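Local coordinates for protein DNA helicase RecQ (Deinococcus radiodurans, PDB 4Q48) that probably couples ATP hydrolysis to 3'-5' unwinding of duplex DNA through the RecQ catalytic core, which includes the RQC domain, at residues A[424-433]-A[483-493]; A[473-482]-A[496-507]. All blocks are in the same frame, centred on the assembly; numbering follows the deposited sequence.

In the fold
Both contacts lie in the RQC domain, at the C-terminal end of the catalytic core. Their centres are about 14 Å apart. Their segments alternate along the chain: 424-433, 473-482, 483-493, 496-507. Interaction 1 sets the end of helix 414-426 and the next loop against the two-stranded hairpin 483-493. Interaction 2 sets the end of helix 467-479 against the segment around helix 498-501. The two meet where helix 467-479 runs into the hairpin: Leu483 N is probably hydrogen-bonded to Leu477 O, and Leu491 packs on Val478. Together they tie the helices and the wing of a winged-helix fold into one small unit.

Interaction 1 of 2, residues A[424-433]-A[483-493]; sequences TIRTGNRFGA and LSADDHFGLRA
Asn429 and Ala493 join the loop after helix 414-426 to the two-stranded hairpin 483-493, the wing of the RQC winged-helix domain. Three hydrogen bonds connect the segments. Asn429 OD1 accepts from Ala493 N at 2.7 Å, and the bond is nearly straight, 170° at the hydrogen. The donor sits 31° from the carbonyl plane. The amide arrives there because CG of Asn429 stands beside its own backbone N (chi1 -60°), which carries OD1 to the second hairpin strand. Phe431 O accepts from Leu491 N at 2.9 Å. Thr424 OG1 adds a weak bond to Leu491 O. Replacing Asn429 by a leucine would remove OD1 and is likely to leave Ala493 N without this acceptor, with the strand less firmly tied to the loop.

The helix end places these groups. Gly428 closes it in a Schellman motif: Asn429 N bonds to Thr424 O, and Gly428 N to Ile425 O. The turn thus brings Thr424 and Asn429 to the same part of the hairpin. CG of Arg492 lies 3.4 Å from Asn429 O, and that oxygen also sits over the rim of one guanidinium face. At the hairpin turn, the poorly ordered Asp486 is modelled in salt bridges with Arg186 and Arg363.

Apolar contacts complete the join. Ile425 CG1 meets Ala493 CB at 3.7 Å. Thr424 CG2 and Leu483 CD2 pass each other in opposite directions. Deeper in the domain, Leu491 also packs on Leu436 of helix 433-441 and Val478 of helix 467-479. Its CD1 reaches the methyl of Ala433, 4.0 Å from CB.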
loop_
_atom_site.group_PDB
_atom_site.type_symbol
_atom_site.label_atom_id
_atom_site.label_comp_id
_atom_site.label_asym_id
_atom_site.label_seq_id
_atom_site.Cartn_x
_atom_site.Cartn_y
_atom_site.Cartn_z
ATOM N N THR A 424 -29.156 -1.144 -5.592
ATOM C CA THR A 424 -28.639 -1.682 -4.368
ATOM C C THR A 424 -29.038 -0.764 -3.217
ATOM O O THR A 424 -29.246 -1.237 -2.089
ATOM C CB THR A 424 -27.104 -1.889 -4.456
ATOM O OG1 THR A 424 -26.555 -2.076 -3.159
ATOM C CG2 THR A 424 -26.440 -0.715 -5.028
ATOM N N ILE A 425 -29.249 0.519 -3.505
ATOM C CA ILE A 425 -29.638 1.461 -2.441
ATOM C C ILE A 425 -31.110 1.315 -2.045
ATOM O O ILE A 425 -31.415 1.186 -0.865
ATOM C CB ILE A 425 -29.339 2.944 -2.829
ATOM C CG1 ILE A 425 -27.823 3.144 -2.906
ATOM C CG2 ILE A 425 -29.932 3.933 -1.791
ATOM C CD1 ILE A 425 -27.399 4.532 -3.281
ATOM N N ARG A 426 -32.025 1.279 -3.002
ATOM C CA ARG A 426 -33.408 1.175 -2.595
ATOM C C ARG A 426 -33.719 -0.208 -2.007
ATOM O O ARG A 426 -34.828 -0.437 -1.558
ATOM C CB ARG A 426 -34.385 1.488 -3.728
ATOM C CG ARG A 426 -33.996 2.626 -4.635
ATOM C CD ARG A 426 -34.388 4.013 -4.080
ATOM N NE ARG A 426 -35.319 3.949 -2.956
ATOM C CZ ARG A 426 -35.560 4.973 -2.129
ATOM N NH1 ARG A 426 -34.927 6.139 -2.317
ATOM N NH2 ARG A 426 -36.414 4.825 -1.101
ATOM N N THR A 427 -32.768 -1.133 -2.030
ATOM C CA THR A 427 -32.952 -2.423 -1.376
ATOM C C THR A 427 -32.100 -2.549 -0.111
ATOM O O THR A 427 -31.986 -3.619 0.456
ATOM C CB THR A 427 -32.608 -3.601 -2.330
ATOM O OG1 THR A 427 -31.223 -3.530 -2.730
ATOM C CG2 THR A 427 -33.500 -3.585 -3.560
ATOM N N GLY A 428 -31.445 -1.486 0.313
ATOM C CA GLY A 428 -30.790 -1.531 1.608
ATOM C C GLY A 428 -29.409 -2.178 1.677
ATOM O O GLY A 428 -29.042 -2.687 2.738
ATOM N N ASN A 429 -28.632 -2.151 0.584
ATOM C CA ASN A 429 -27.212 -2.474 0.656
ATOM C C ASN A 429 -26.878 -3.800 1.313
ATOM O O ASN A 429 -25.997 -3.874 2.170
ATOM C CB ASN A 429 -26.500 -1.375 1.409
ATOM C CG ASN A 429 -26.650 -0.053 0.746
ATOM O OD1 ASN A 429 -26.041 0.182 -0.283
ATOM N ND2 ASN A 429 -27.478 0.829 1.314
ATOM N N ARG A 430 -27.581 -4.852 0.904
ATOM C CA ARG A 430 -27.499 -6.118 1.616
ATOM C C ARG A 430 -27.708 -7.332 0.735
ATOM O O ARG A 430 -27.326 -8.441 1.103
ATOM C CB ARG A 430 -28.538 -6.113 2.719
ATOM C CG ARG A 430 -29.932 -5.983 2.146
ATOM C CD ARG A 430 -30.904 -5.604 3.223
ATOM N NE ARG A 430 -30.836 -6.510 4.357
ATOM C CZ ARG A 430 -31.307 -6.200 5.550
ATOM N NH1 ARG A 430 -31.823 -4.986 5.749
ATOM N NH2 ARG A 430 -31.219 -7.073 6.544
ATOM N N PHE A 431 -28.291 -7.137 -0.438
ATOM C CA PHE A 431 -28.542 -8.272 -1.319
ATOM C C PHE A 431 -27.326 -8.497 -2.205
ATOM O O PHE A 431 -26.442 -7.626 -2.280
ATOM C CB PHE A 431 -29.816 -8.067 -2.141
ATOM C CG PHE A 431 -31.066 -8.115 -1.303
ATOM C CD1 PHE A 431 -31.664 -9.326 -0.992
ATOM C CD2 PHE A 431 -31.628 -6.953 -0.797
ATOM C CE1 PHE A 431 -32.804 -9.377 -0.196
ATOM C CE2 PHE A 431 -32.765 -7.002 -0.011
ATOM C CZ PHE A 431 -33.357 -8.215 0.287
ATOM N N GLY A 432 -27.251 -9.697 -2.793
ATOM C CA GLY A 432 -26.096 -10.144 -3.557
ATOM C C GLY A 432 -26.243 -9.823 -5.019
ATOM O O GLY A 432 -27.339 -9.513 -5.492
ATOM N N ALA A 433 -25.136 -9.926 -5.740
ATOM C CA ALA A 433 -25.091 -9.565 -7.152
ATOM C C ALA A 433 -26.216 -10.206 -7.970
ATOM O O ALA A 433 -26.836 -9.554 -8.823
ATOM C CB ALA A 433 -23.738 -9.941 -7.730
ATOM N N LEU A 483 -18.905 -0.125 -5.180
ATOM C CA LEU A 483 -19.610 -1.028 -4.279
ATOM C C LEU A 483 -18.606 -1.708 -3.391
ATOM O O LEU A 483 -17.459 -1.902 -3.763
ATOM C CB LEU A 483 -20.410 -2.077 -5.019
ATOM C CG LEU A 483 -21.547 -1.552 -5.851
ATOM C CD1 LEU A 483 -22.071 -2.708 -6.654
ATOM C CD2 LEU A 483 -22.585 -0.977 -4.962
ATOM N N SER A 484 -19.069 -2.109 -2.221
ATOM C CA SER A 484 -18.222 -2.792 -1.264
ATOM C C SER A 484 -18.928 -4.099 -0.997
ATOM O O SER A 484 -20.163 -4.137 -0.859
ATOM C CB SER A 484 -18.048 -1.972 0.008
ATOM O OG SER A 484 -16.972 -2.467 0.760
ATOM N N ALA A 485 -18.170 -5.186 -0.995
ATOM C CA ALA A 485 -18.808 -6.488 -0.906
ATOM C C ALA A 485 -18.878 -7.001 0.504
ATOM O O ALA A 485 -19.949 -7.104 1.060
ATOM C CB ALA A 485 -18.102 -7.501 -1.772
ATOM N N ASP A 486 -17.724 -7.246 1.101
ATOM C CA ASP A 486 -17.582 -8.305 2.106
ATOM C C ASP A 486 -18.546 -8.336 3.317
ATOM O O ASP A 486 -18.266 -8.975 4.339
ATOM C CB ASP A 486 -16.115 -8.315 2.546
ATOM C CG ASP A 486 -15.168 -8.690 1.378
ATOM O OD1 ASP A 486 -15.212 -9.870 0.917
ATOM O OD2 ASP A 486 -14.428 -7.790 0.896
ATOM N N ASP A 487 -19.692 -7.674 3.173
ATOM C CA ASP A 487 -20.945 -8.301 3.544
ATOM C C ASP A 487 -20.873 -9.616 2.773
ATOM O O ASP A 487 -20.310 -9.680 1.679
ATOM C CB ASP A 487 -22.148 -7.466 3.133
ATOM C CG ASP A 487 -23.451 -8.038 3.641
ATOM O OD1 ASP A 487 -23.596 -9.272 3.618
ATOM O OD2 ASP A 487 -24.341 -7.258 4.049
ATOM N N HIS A 488 -21.421 -10.690 3.308
ATOM C CA HIS A 488 -21.197 -11.958 2.625
ATOM C C HIS A 488 -22.055 -12.159 1.376
ATOM O O HIS A 488 -23.147 -12.751 1.358
ATOM C CB HIS A 488 -21.233 -13.044 3.657
ATOM C CG HIS A 488 -20.094 -12.868 4.610
ATOM N ND1 HIS A 488 -18.958 -12.175 4.239
ATOM C CD2 HIS A 488 -19.929 -13.190 5.914
ATOM C CE1 HIS A 488 -18.124 -12.113 5.261
ATOM N NE2 HIS A 488 -18.689 -12.723 6.290
ATOM N N PHE A 489 -21.457 -11.541 0.352
ATOM C CA PHE A 489 -21.887 -11.394 -1.026
ATOM C C PHE A 489 -22.956 -10.339 -1.203
ATOM O O PHE A 489 -23.366 -10.063 -2.331
ATOM C CB PHE A 489 -22.376 -12.753 -1.548
ATOM C CG PHE A 489 -21.362 -13.823 -1.377
ATOM C CD1 PHE A 489 -20.039 -13.591 -1.744
ATOM C CD2 PHE A 489 -21.689 -15.012 -0.760
ATOM C CE1 PHE A 489 -19.076 -14.538 -1.549
ATOM C CE2 PHE A 489 -20.718 -15.975 -0.569
ATOM C CZ PHE A 489 -19.409 -15.728 -0.964
ATOM N N GLY A 490 -23.296 -9.650 -0.120
ATOM C CA GLY A 490 -24.176 -8.499 -0.227
ATOM C C GLY A 490 -23.388 -7.256 -0.574
ATOM O O GLY A 490 -22.297 -7.024 -0.056
ATOM N N LEU A 491 -23.946 -6.434 -1.446
ATOM C CA LEU A 491 -23.198 -5.291 -1.952
ATOM C C LEU A 491 -23.766 -3.993 -1.375
ATOM O O LEU A 491 -24.973 -3.756 -1.460
ATOM C CB LEU A 491 -23.235 -5.289 -3.483
ATOM C CG LEU A 491 -22.653 -6.575 -4.069
ATOM C CD1 LEU A 491 -22.884 -6.671 -5.550
ATOM C CD2 LEU A 491 -21.172 -6.595 -3.787
ATOM N N ARG A 492 -22.884 -3.187 -0.782
ATOM C CA ARG A 492 -23.208 -1.913 -0.146
ATOM C C ARG A 492 -22.720 -0.778 -1.036
ATOM O O ARG A 492 -21.545 -0.776 -1.452
ATOM C CB ARG A 492 -22.505 -1.786 1.209
ATOM C CG ARG A 492 -22.751 -2.899 2.224
ATOM C CD ARG A 492 -21.949 -2.638 3.529
ATOM N NE ARG A 492 -22.352 -3.473 4.672
ATOM C CZ ARG A 492 -23.374 -3.207 5.482
ATOM N NH1 ARG A 492 -24.110 -2.110 5.301
ATOM N NH2 ARG A 492 -23.648 -4.030 6.490
ATOM N N ALA A 493 -23.556 0.230 -1.268
ATOM C CA ALA A 493 -23.062 1.439 -1.935
ATOM C C ALA A 493 -22.117 2.173 -1.023
ATOM O O ALA A 493 -22.472 2.517 0.077
ATOM C CB ALA A 493 -24.209 2.357 -2.340
#

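Interaction 2 of 2, residues A[473-482]-A[496-507]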
loop_
_atom_site.group_PDB
_atom_site.type_symbol
_atom_site.label_atom_id
_atom_site.label_comp_id
_atom_site.label_asym_id
_atom_site.label_seq_id
_atom_site.Cartn_x
_atom_site.Cartn_y
_atom_site.Cartn_z
ATOM N N VAL A 473 -21.125 -5.325 -14.941
ATOM C CA VAL A 473 -21.211 -3.964 -14.424
ATOM C C VAL A 473 -20.977 -4.003 -12.921
ATOM O O VAL A 473 -20.210 -3.187 -12.380
ATOM C CB VAL A 473 -22.587 -3.303 -14.709
ATOM C CG1 VAL A 473 -22.823 -2.145 -13.778
ATOM C CG2 VAL A 473 -22.701 -2.832 -16.147
ATOM N N LEU A 474 -21.604 -4.974 -12.250
ATOM C CA LEU A 474 -21.455 -5.089 -10.802
ATOM C C LEU A 474 -20.033 -5.397 -10.366
ATOM O O LEU A 474 -19.565 -4.789 -9.413
ATOM C CB LEU A 474 -22.417 -6.135 -10.225
ATOM C CG LEU A 474 -23.916 -5.770 -10.340
ATOM C CD1 LEU A 474 -24.802 -6.982 -10.067
ATOM C CD2 LEU A 474 -24.318 -4.572 -9.440
ATOM N N ARG A 475 -19.321 -6.274 -11.072
ATOM C CA ARG A 475 -17.952 -6.578 -10.681
ATOM C C ARG A 475 -17.133 -5.341 -10.819
ATOM O O ARG A 475 -16.274 -5.027 -9.991
ATOM C CB ARG A 475 -17.371 -7.714 -11.515
ATOM C CG ARG A 475 -17.852 -9.089 -11.063
ATOM C CD ARG A 475 -17.099 -10.228 -11.733
ATOM N NE ARG A 475 -17.210 -10.151 -13.186
ATOM C CZ ARG A 475 -18.202 -10.711 -13.879
ATOM N NH1 ARG A 475 -19.137 -11.399 -13.232
ATOM N NH2 ARG A 475 -18.244 -10.603 -15.209
ATOM N N GLN A 476 -17.438 -4.610 -11.870
ATOM C CA GLN A 476 -16.671 -3.442 -12.203
ATOM C C GLN A 476 -16.864 -2.397 -11.116
ATOM O O GLN A 476 -15.889 -1.780 -10.662
ATOM C CB GLN A 476 -17.089 -2.914 -13.577
ATOM C CG GLN A 476 -16.028 -2.047 -14.176
ATOM C CD GLN A 476 -14.814 -2.853 -14.626
ATOM O OE1 GLN A 476 -14.942 -3.913 -15.262
ATOM N NE2 GLN A 476 -13.628 -2.400 -14.206
ATOM N N LEU A 477 -18.113 -2.241 -10.664
ATOM C CA LEU A 477 -18.410 -1.273 -9.612
ATOM C C LEU A 477 -17.793 -1.742 -8.310
ATOM O O LEU A 477 -17.332 -0.931 -7.500
ATOM C CB LEU A 477 -19.914 -1.065 -9.449
ATOM C CG LEU A 477 -20.551 -0.210 -10.545
ATOM C CD1 LEU A 477 -22.074 -0.314 -10.512
ATOM C CD2 LEU A 477 -20.090 1.209 -10.422
ATOM N N VAL A 478 -17.754 -3.055 -8.119
ATOM C CA VAL A 478 -17.145 -3.594 -6.911
ATOM C C VAL A 478 -15.653 -3.333 -6.973
ATOM O O VAL A 478 -15.085 -2.783 -6.019
ATOM C CB VAL A 478 -17.416 -5.106 -6.711
ATOM C CG1 VAL A 478 -16.601 -5.630 -5.540
ATOM C CG2 VAL A 478 -18.890 -5.339 -6.452
ATOM N N SER A 479 -15.022 -3.720 -8.083
ATOM C CA SER A 479 -13.564 -3.588 -8.193
ATOM C C SER A 479 -13.067 -2.182 -8.027
ATOM O O SER A 479 -11.999 -1.988 -7.467
ATOM C CB SER A 479 -13.055 -4.123 -9.517
ATOM O OG SER A 479 -13.135 -5.526 -9.499
ATOM N N LEU A 480 -13.847 -1.203 -8.476
ATOM C CA LEU A 480 -13.402 0.178 -8.429
ATOM C C LEU A 480 -13.818 0.864 -7.110
ATOM O O LEU A 480 -13.498 2.041 -6.862
ATOM C CB LEU A 480 -13.927 0.921 -9.658
ATOM C CG LEU A 480 -13.269 0.417 -10.969
ATOM C CD1 LEU A 480 -14.016 0.798 -12.252
ATOM C CD2 LEU A 480 -11.803 0.858 -11.090
ATOM N N GLY A 481 -14.500 0.107 -6.247
ATOM C CA GLY A 481 -14.904 0.602 -4.938
ATOM C C GLY A 481 -16.164 1.465 -4.932
ATOM O O GLY A 481 -16.424 2.181 -3.962
ATOM N N TYR A 482 -16.946 1.412 -6.012
ATOM C CA TYR A 482 -18.249 2.051 -5.978
ATOM C C TYR A 482 -19.186 1.172 -5.193
ATOM O O TYR A 482 -20.133 1.657 -4.581
ATOM C CB TYR A 482 -18.791 2.287 -7.363
ATOM C CG TYR A 482 -18.036 3.336 -8.120
ATOM C CD1 TYR A 482 -18.255 4.686 -7.882
ATOM C CD2 TYR A 482 -17.072 2.982 -9.056
ATOM C CE1 TYR A 482 -17.550 5.636 -8.576
ATOM C CE2 TYR A 482 -16.376 3.926 -9.733
ATOM C CZ TYR A 482 -16.618 5.241 -9.495
ATOM O OH TYR A 482 -15.905 6.175 -10.193
ATOM N N LYS A 496 -18.008 6.660 -2.231
ATOM C CA LYS A 496 -17.530 6.913 -3.597
ATOM C C LYS A 496 -18.667 6.840 -4.645
ATOM O O LYS A 496 -18.553 7.355 -5.755
ATOM C CB LYS A 496 -16.395 5.923 -3.953
ATOM C CG LYS A 496 -15.535 6.336 -5.140
ATOM C CD LYS A 496 -14.509 5.280 -5.602
ATOM C CE LYS A 496 -13.494 5.952 -6.578
ATOM N NZ LYS A 496 -12.840 5.036 -7.595
ATOM N N SER A 497 -19.777 6.233 -4.278
ATOM C CA SER A 497 -20.900 6.100 -5.191
ATOM C C SER A 497 -21.517 7.428 -5.637
ATOM O O SER A 497 -22.225 7.459 -6.648
ATOM C CB SER A 497 -21.991 5.242 -4.547
ATOM O OG SER A 497 -22.672 6.008 -3.552
ATOM N N ARG A 498 -21.302 8.504 -4.874
ATOM C CA ARG A 498 -21.874 9.819 -5.214
ATOM C C ARG A 498 -21.269 10.283 -6.544
ATOM O O ARG A 498 -21.904 11.005 -7.329
ATOM C CB ARG A 498 -21.614 10.841 -4.105
ATOM C CG ARG A 498 -22.577 12.028 -4.083
ATOM C CD ARG A 498 -22.139 13.145 -3.112
ATOM N NE ARG A 498 -22.262 14.478 -3.716
ATOM C CZ ARG A 498 -23.417 15.137 -3.865
ATOM N NH1 ARG A 498 -24.564 14.597 -3.470
ATOM N NH2 ARG A 498 -23.444 16.340 -4.423
ATOM N N GLY A 499 -20.038 9.833 -6.793
ATOM C CA GLY A 499 -19.316 10.192 -7.997
ATOM C C GLY A 499 -20.118 9.902 -9.242
ATOM O O GLY A 499 -20.305 10.786 -10.098
ATOM N N ILE A 500 -20.637 8.683 -9.342
ATOM C CA ILE A 500 -21.400 8.336 -10.521
ATOM C C ILE A 500 -22.813 8.891 -10.411
ATOM O O ILE A 500 -23.397 9.364 -11.388
ATOM C CB ILE A 500 -21.377 6.815 -10.741
ATOM C CG1 ILE A 500 -19.957 6.420 -11.161
ATOM C CG2 ILE A 500 -22.344 6.389 -11.841
ATOM C CD1 ILE A 500 -19.759 4.978 -11.542
ATOM N N LEU A 501 -23.343 8.862 -9.200
ATOM C CA LEU A 501 -24.735 9.183 -8.943
ATOM C C LEU A 501 -25.076 10.673 -9.049
ATOM O O LEU A 501 -26.155 11.032 -9.535
ATOM C CB LEU A 501 -25.106 8.661 -7.549
ATOM C CG LEU A 501 -25.436 7.169 -7.501
ATOM C CD1 LEU A 501 -25.524 6.660 -6.051
ATOM C CD2 LEU A 501 -26.709 6.829 -8.307
ATOM N N LYS A 502 -24.169 11.535 -8.596
ATOM C CA LYS A 502 -24.486 12.962 -8.520
ATOM C C LYS A 502 -23.419 13.874 -9.130
ATOM O O LYS A 502 -23.739 14.961 -9.593
ATOM C CB LYS A 502 -24.734 13.368 -7.059
ATOM C CG LYS A 502 -25.880 12.572 -6.375
ATOM C CD LYS A 502 -27.259 13.198 -6.557
ATOM C CE LYS A 502 -28.331 12.442 -5.739
ATOM N NZ LYS A 502 -29.095 13.309 -4.749
ATOM N N GLU A 503 -22.159 13.444 -9.120
ATOM C CA GLU A 503 -21.063 14.302 -9.539
ATOM C C GLU A 503 -20.531 14.016 -10.965
ATOM O O GLU A 503 -19.403 14.388 -11.304
ATOM C CB GLU A 503 -19.915 14.168 -8.538
ATOM C CG GLU A 503 -20.248 14.446 -7.085
ATOM C CD GLU A 503 -19.173 13.916 -6.119
ATOM O OE1 GLU A 503 -18.191 13.295 -6.602
ATOM O OE2 GLU A 503 -19.310 14.100 -4.882
ATOM N N GLY A 504 -21.334 13.383 -11.811
ATOM C CA GLY A 504 -20.976 13.243 -13.219
ATOM C C GLY A 504 -19.853 12.270 -13.612
ATOM O O GLY A 504 -19.495 12.167 -14.793
ATOM N N GLN A 505 -19.277 11.563 -12.646
ATOM C CA GLN A 505 -18.272 10.561 -12.980
ATOM C C GLN A 505 -18.850 9.466 -13.891
ATOM O O GLN A 505 -20.044 9.157 -13.833
ATOM C CB GLN A 505 -17.691 9.946 -11.706
ATOM C CG GLN A 505 -16.448 10.663 -11.174
ATOM C CD GLN A 505 -16.127 10.313 -9.704
ATOM O OE1 GLN A 505 -16.184 9.142 -9.299
ATOM N NE2 GLN A 505 -15.743 11.334 -8.914
ATOM N N LYS A 506 -17.990 8.881 -14.722
ATOM C CA LYS A 506 -18.402 7.921 -15.735
ATOM C C LYS A 506 -17.872 6.536 -15.391
ATOM O O LYS A 506 -16.808 6.413 -14.789
ATOM C CB LYS A 506 -17.877 8.304 -17.124
ATOM C CG LYS A 506 -18.486 9.492 -17.818
ATOM C CD LYS A 506 -17.763 9.718 -19.156
ATOM C CE LYS A 506 -18.062 11.085 -19.823
ATOM N NZ LYS A 506 -19.416 11.245 -20.471
ATOM N N LEU A 507 -18.605 5.492 -15.769
ATOM C CA LEU A 507 -18.057 4.133 -15.704
ATOM C C LEU A 507 -17.616 3.650 -17.085
ATOM O O LEU A 507 -18.456 3.443 -17.945
ATOM C CB LEU A 507 -19.081 3.164 -15.154
ATOM C CG LEU A 507 -18.616 1.721 -15.173
ATOM C CD1 LEU A 507 -17.393 1.584 -14.271
ATOM C CD2 LEU A 507 -19.726 0.772 -14.758
#
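Tyr482 is clasped between Ile500 and Lys496. CD1 of Ile500 lies over the centre of one face of the Tyr482 ring, a CH-pi contact 3.7 Å from its centroid and 11° off the normal. The two side chains meet at about a right angle. Lys496 CD covers the opposite face, toward the rim. At the ring edge, Tyr482 OH donates to Gln505 OE1 at 3.1 Å. The amide plane is turned 61° from the ring, yet OE1 itself stays in the ring plane. Two faces and the hydroxyl are therefore engaged, which should limit rotation of the ring.

Lys496 does a second job. With CG anti to the backbone N (chi1 -162°) and the chain extended beyond it, the methylenes pass over the ring face and NZ arrives at Leu480 O. Lys496 NZ is 3.2 Å from Leu480 O, in the plane of that carbonyl. Leu480 lies just before Gly481, which closes helix 467-479 in a Schellman motif.

An apolar patch lies beside the ring. Leu477 CD2 touches Ile500 CD1 at 3.9 Å. Leu507 CD1 sits against Gln476 CG and, at 4.0 Å, against Leu480 CD1.

Farther out, Thr494 bonds to both segments: its OG1 to Gly481 O, and its O to Ser497 OG. Helix 414-426 packs on segment 496-507, with Gln418 on Ile500 and Ala417 on Leu507. The side chain of Leu480 is about 11 Å from that of zinc ligand Cys381. The contact thus joins the helix leading into the wing to the segment leaving it, closing the winged-helix fold of the RQC domain.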